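Local coordinates for protein sensor-type histidine kinase PrrB (Mycobacterium tuberculosis, PDB 1YSR) that transfers a phosphoryl group from ATP to a protein histidine in two-component signalling, this chain being its C-terminal ATP-binding domain, at residues A[9-14]-A[30-35]; A[15-20]-A[49-54]. One frame throughout, in Å; residues are numbered along the deposited sequence.

Interaction 1. Residues A[9-14]-A[30-35]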
loop_
_atom_site.group_PDB
_atom_site.type_symbol
_atom_site.label_atom_id
_atom_site.label_comp_id
_atom_site.label_asym_id
_atom_site.label_seq_id
_atom_site.Cartn_x
_atom_site.Cartn_y
_atom_site.Cartn_z
ATOM N N ASP A 9 -0.788 -2.050 5.582
ATOM C CA ASP A 9 -0.677 -1.235 6.799
ATOM C C ASP A 9 -1.459 0.035 6.556
ATOM O O ASP A 9 -0.976 0.909 5.855
ATOM C CB ASP A 9 0.797 -0.904 7.072
ATOM C CG ASP A 9 0.987 -0.035 8.326
ATOM O OD1 ASP A 9 0.046 0.674 8.766
ATOM O OD2 ASP A 9 2.131 -0.002 8.817
ATOM N N ILE A 10 -2.681 0.078 7.070
ATOM C CA ILE A 10 -3.611 1.192 6.808
ATOM C C ILE A 10 -3.042 2.493 7.332
ATOM O O ILE A 10 -3.207 3.616 6.756
ATOM C CB ILE A 10 -4.996 0.922 7.539
ATOM C CG1 ILE A 10 -5.725 -0.247 6.872
ATOM C CG2 ILE A 10 -5.867 2.170 7.540
ATOM C CD1 ILE A 10 -5.887 -0.076 5.312
ATOM N N THR A 11 -2.371 2.359 8.482
ATOM C CA THR A 11 -1.795 3.505 9.140
ATOM C C THR A 11 -0.698 4.159 8.301
ATOM O O THR A 11 -0.700 5.395 8.107
ATOM C CB THR A 11 -1.338 3.083 10.572
ATOM O OG1 THR A 11 -2.451 2.461 11.236
ATOM C CG2 THR A 11 -0.906 4.309 11.332
ATOM N N ASP A 12 0.215 3.363 7.751
ATOM C CA ASP A 12 1.255 3.871 6.877
ATOM C C ASP A 12 0.652 4.430 5.597
ATOM O O ASP A 12 1.124 5.438 5.074
ATOM C CB ASP A 12 2.246 2.721 6.540
ATOM C CG ASP A 12 3.431 3.174 5.691
ATOM O OD1 ASP A 12 4.193 4.049 6.126
ATOM O OD2 ASP A 12 3.582 2.672 4.568
ATOM N N LEU A 13 -0.373 3.745 5.055
ATOM C CA LEU A 13 -1.078 4.226 3.874
ATOM C C LEU A 13 -1.575 5.665 4.102
ATOM O O LEU A 13 -1.414 6.538 3.251
ATOM C CB LEU A 13 -2.267 3.269 3.560
ATOM C CG LEU A 13 -2.986 3.522 2.201
ATOM C CD1 LEU A 13 -3.620 2.212 1.724
ATOM C CD2 LEU A 13 -4.132 4.511 2.433
ATOM N N LEU A 14 -2.236 5.881 5.219
ATOM C CA LEU A 14 -2.719 7.241 5.568
ATOM C C LEU A 14 -1.568 8.258 5.666
ATOM O O LEU A 14 -1.691 9.408 5.231
ATOM C CB LEU A 14 -3.558 7.201 6.852
ATOM C CG LEU A 14 -4.893 6.403 6.773
ATOM C CD1 LEU A 14 -5.640 6.370 8.140
ATOM C CD2 LEU A 14 -5.810 6.998 5.719
ATOM N N VAL A 30 -2.586 18.971 6.050
ATOM C CA VAL A 30 -3.140 17.609 6.017
ATOM C C VAL A 30 -2.140 16.687 6.713
ATOM O O VAL A 30 -0.910 16.762 6.449
ATOM C CB VAL A 30 -3.469 17.144 4.586
ATOM C CG1 VAL A 30 -2.242 17.296 3.661
ATOM C CG2 VAL A 30 -4.019 15.635 4.633
ATOM N N SER A 31 -2.644 15.828 7.601
ATOM C CA SER A 31 -1.784 14.995 8.369
ATOM C C SER A 31 -2.513 13.785 8.929
ATOM O O SER A 31 -3.747 13.758 9.035
ATOM C CB SER A 31 -1.248 15.804 9.561
ATOM O OG SER A 31 -2.309 15.926 10.508
ATOM N N LEU A 32 -1.729 12.767 9.252
ATOM C CA LEU A 32 -2.221 11.643 9.997
ATOM C C LEU A 32 -2.079 11.984 11.464
ATOM O O LEU A 32 -0.922 12.178 11.961
ATOM C CB LEU A 32 -1.323 10.445 9.729
ATOM C CG LEU A 32 -1.592 9.235 10.633
ATOM C CD1 LEU A 32 -3.027 8.731 10.392
ATOM C CD2 LEU A 32 -0.593 8.131 10.341
ATOM N N VAL A 33 -3.216 11.975 12.151
ATOM C CA VAL A 33 -3.336 12.040 13.595
ATOM C C VAL A 33 -2.734 10.796 14.275
ATOM O O VAL A 33 -2.901 9.678 13.777
ATOM C CB VAL A 33 -4.849 12.119 13.850
ATOM C CG1 VAL A 33 -5.329 11.256 14.998
ATOM C CG2 VAL A 33 -5.344 13.588 13.848
ATOM N N PRO A 34 -2.070 10.952 15.454
ATOM C CA PRO A 34 -1.443 9.814 16.126
ATOM C C PRO A 34 -2.370 8.602 16.161
ATOM O O PRO A 34 -3.495 8.721 16.669
ATOM C CB PRO A 34 -1.231 10.355 17.568
ATOM C CG PRO A 34 -0.891 11.751 17.357
ATOM C CD PRO A 34 -1.883 12.194 16.241
ATOM N N SER A 35 -1.934 7.476 15.582
ATOM C CA SER A 35 -2.813 6.309 15.434
ATOM C C SER A 35 -2.011 5.023 15.659
ATOM O O SER A 35 -0.876 4.962 15.268
ATOM C CB SER A 35 -3.395 6.219 14.007
ATOM O OG SER A 35 -4.279 7.281 13.626
#

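Interaction 2. Residues A[15-20]-A[49-54]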
loop_
_atom_site.group_PDB
_atom_site.type_symbol
_atom_site.label_atom_id
_atom_site.label_comp_id
_atom_site.label_asym_id
_atom_site.label_seq_id
_atom_site.Cartn_x
_atom_site.Cartn_y
_atom_site.Cartn_z
ATOM N N ASP A 15 -0.488 7.841 6.317
ATOM C CA ASP A 15 0.687 8.718 6.537
ATOM C C ASP A 15 1.207 9.136 5.163
ATOM O O ASP A 15 1.430 10.303 4.940
ATOM C CB ASP A 15 1.756 8.016 7.359
ATOM C CG ASP A 15 2.749 8.996 8.031
ATOM O OD1 ASP A 15 2.496 10.230 8.076
ATOM O OD2 ASP A 15 3.764 8.484 8.527
ATOM N N ARG A 16 1.365 8.188 4.230
ATOM C CA ARG A 16 1.829 8.536 2.883
ATOM C C ARG A 16 0.824 9.353 2.144
ATOM O O ARG A 16 1.191 10.246 1.409
ATOM C CB ARG A 16 2.182 7.320 1.989
ATOM C CG ARG A 16 3.214 6.341 2.562
ATOM C CD ARG A 16 3.477 5.166 1.548
ATOM N NE ARG A 16 2.279 4.459 1.051
ATOM C CZ ARG A 16 1.756 3.329 1.559
ATOM N NH1 ARG A 16 2.278 2.726 2.614
ATOM N NH2 ARG A 16 0.676 2.796 0.998
ATOM N N ALA A 17 -0.467 9.013 2.278
ATOM C CA ALA A 17 -1.471 9.778 1.585
ATOM C C ALA A 17 -1.398 11.249 2.003
ATOM O O ALA A 17 -1.581 12.145 1.179
ATOM C CB ALA A 17 -2.861 9.210 1.902
ATOM N N ALA A 18 -1.212 11.466 3.293
ATOM C CA ALA A 18 -1.272 12.859 3.800
ATOM C C ALA A 18 -0.022 13.587 3.274
ATOM O O ALA A 18 -0.095 14.710 2.820
ATOM C CB ALA A 18 -1.294 12.856 5.285
ATOM N N HIS A 19 1.124 12.904 3.283
ATOM C CA HIS A 19 2.381 13.517 2.820
ATOM C C HIS A 19 2.291 13.885 1.358
ATOM O O HIS A 19 2.685 14.990 0.956
ATOM C CB HIS A 19 3.572 12.590 3.101
ATOM C CG HIS A 19 3.989 12.576 4.543
ATOM N ND1 HIS A 19 4.606 13.658 5.148
ATOM C CD2 HIS A 19 3.878 11.625 5.505
ATOM C CE1 HIS A 19 4.851 13.370 6.417
ATOM N NE2 HIS A 19 4.432 12.140 6.656
ATOM N N ASP A 20 1.778 12.961 0.541
ATOM C CA ASP A 20 1.612 13.214 -0.878
ATOM C C ASP A 20 0.592 14.293 -1.151
ATOM O O ASP A 20 0.810 15.095 -2.050
ATOM C CB ASP A 20 1.199 11.961 -1.655
ATOM C CG ASP A 20 2.276 10.875 -1.663
ATOM O OD1 ASP A 20 3.415 11.134 -1.259
ATOM O OD2 ASP A 20 1.959 9.720 -2.071
ATOM N N LEU A 49 -6.665 4.954 -3.255
ATOM C CA LEU A 49 -7.500 5.771 -4.115
ATOM C C LEU A 49 -8.744 6.373 -3.382
ATOM O O LEU A 49 -9.117 7.564 -3.632
ATOM C CB LEU A 49 -7.975 4.916 -5.279
ATOM C CG LEU A 49 -8.928 5.533 -6.306
ATOM C CD1 LEU A 49 -8.285 6.638 -7.051
ATOM C CD2 LEU A 49 -9.416 4.379 -7.231
ATOM N N ALA A 50 -9.373 5.556 -2.541
ATOM C CA ALA A 50 -10.559 5.975 -1.732
ATOM C C ALA A 50 -10.135 7.183 -0.879
ATOM O O ALA A 50 -10.842 8.229 -0.834
ATOM C CB ALA A 50 -11.028 4.821 -0.878
ATOM N N VAL A 51 -8.995 7.046 -0.220
ATOM C CA VAL A 51 -8.453 8.141 0.632
ATOM C C VAL A 51 -8.131 9.369 -0.188
ATOM O O VAL A 51 -8.480 10.486 0.182
ATOM C CB VAL A 51 -7.258 7.649 1.474
ATOM C CG1 VAL A 51 -6.657 8.801 2.231
ATOM C CG2 VAL A 51 -7.718 6.572 2.485
ATOM N N ASP A 52 -7.436 9.174 -1.324
ATOM C CA ASP A 52 -7.144 10.249 -2.249
ATOM C C ASP A 52 -8.405 10.970 -2.674
ATOM O O ASP A 52 -8.412 12.199 -2.701
ATOM C CB ASP A 52 -6.424 9.723 -3.535
ATOM C CG ASP A 52 -4.986 9.268 -3.286
ATOM O OD1 ASP A 52 -4.445 9.547 -2.209
ATOM O OD2 ASP A 52 -4.370 8.608 -4.197
ATOM N N ASN A 53 -9.451 10.216 -3.022
ATOM C CA ASN A 53 -10.678 10.788 -3.500
ATOM C C ASN A 53 -11.345 11.638 -2.375
ATOM O O ASN A 53 -11.926 12.708 -2.639
ATOM C CB ASN A 53 -11.615 9.666 -3.949
ATOM C CG ASN A 53 -12.851 10.178 -4.677
ATOM O OD1 ASN A 53 -13.976 9.874 -4.296
ATOM N ND2 ASN A 53 -12.648 10.921 -5.772
ATOM N N ALA A 54 -11.318 11.101 -1.156
ATOM C CA ALA A 54 -11.919 11.780 0.017
ATOM C C ALA A 54 -11.186 13.110 0.257
ATOM O O ALA A 54 -11.832 14.158 0.451
ATOM C CB ALA A 54 -11.826 10.892 1.218
HETATM O O HOH W 1 -2.693 11.514 -1.209
#

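Interaction 1. Residues A[9-14]-A[30-35]
Leu14 faces Leu32 with 6.3 Å between their CA atoms, and one helical turn earlier Thr11 faces Ser35 at 7.0 Å between CA atoms, where the chain has left its strand. The side chain of Leu32 reaches from the strand end to the helix and splits its two methyls between the two turns. CD1 rests on CB of Leu14 at 3.9 Å, while CD2 sits 3.5 Å from the carbonyl O of Thr11, a van der Waals approach, and also meets Thr11 CG2. In both cases the side chains cross at about a right angle. With CG anti to the backbone N (chi1 170°), Leu32 can stretch across to the helix in this way.

Thr11 divides its work. Its CG2 methyl packs against Ser35 CB at 4.1 Å, whereas OG1 is hydrogen-bonded to Pro36 O and Cys38 N, tying the first helical turn to the chain beyond Ser35. Ser35 OG hydrogen-bonds to Val33 O at 2.8 Å and to Ala71 N, which holds the bend onto the neighbouring strand. Asp9 caps the helix: its OD1 accepts from Asp12 N, met from above the carboxylate plane. Helix 10-24 thus packs beside strand 29-32, as part of the helical layer on the mixed sheet of the alpha/beta sandwich (Bergerat fold) of histidine kinase ATPase domains.

Interaction 2. Residues A[15-20]-A[49-54]
The carboxylate of Asp52 is the flat group that reaches Ala17, and it does so through OD1. The Ala17 CB methyl lies 4.4 Å from Asp52 OD1, close to the carboxylate plane and slightly to one side of it. A water donates to the same Asp52 OD1 at 2.8 Å from the other side, tilted about 42° out of that plane. NE of Arg48, one helical turn earlier, makes a salt bridge to this oxygen as well, and a bound Tris molecule, probably from the crystallisation liquor, lies about 4 Å from the side chain.

The apolar half of the contact is a single methyl pair: Ala17 CB meets Val51 CG1 at 3.8 Å. CG1 stands anti to the backbone N of Val51 (chi1 175°), which directs it at the alanine, while its other methyl, CG2, turns to Leu13 and Leu14. The small alanine lets the backbones come near, with 6.9 Å between CA of Ala17 and CA of Asp52.

The water completes the join. It also donates to the carbonyl O of Ala17 at 2.7 Å, so both of its hydrogens are spent linking helix 10-24 to helix 44-61. Arg48 bridges them too, through NH1 to Asp20 OD2. Its positive charge between Asp20 and Asp52, whose nearest acid oxygens stay 6.4 Å apart (Asp20 OD2 to Asp52 OD1), probably eases their mutual repulsion. The two helices therefore share little direct apolar surface here, and much of the join is polar: one water and Arg48 span the gap beside the alanine-valine touch.

How the interactions relate
The two contacts have centres about 9 Å apart and use successive parts of helix 10-24. Along the chain their segments alternate: 9-14, 15-20, 30-35, 49-54. Interaction 1 joins the start of the helix to strand 29-32 of the mixed sheet, and interaction 2 joins the next turns to helix 44-61. They meet directly where Leu14 CD2 packs on Val51 CG2 at 3.8 Å and Leu32 CD2 on Asp15 CB at 3.8 Å. Helix 10-24 thus meets the strand on one face and helix 44-61 on an adjoining face. Helix 44-61 also carries Asn53 and Asn57, whose sequence setting matches the N box, so it probably contributes to the ATP site, as in related kinases.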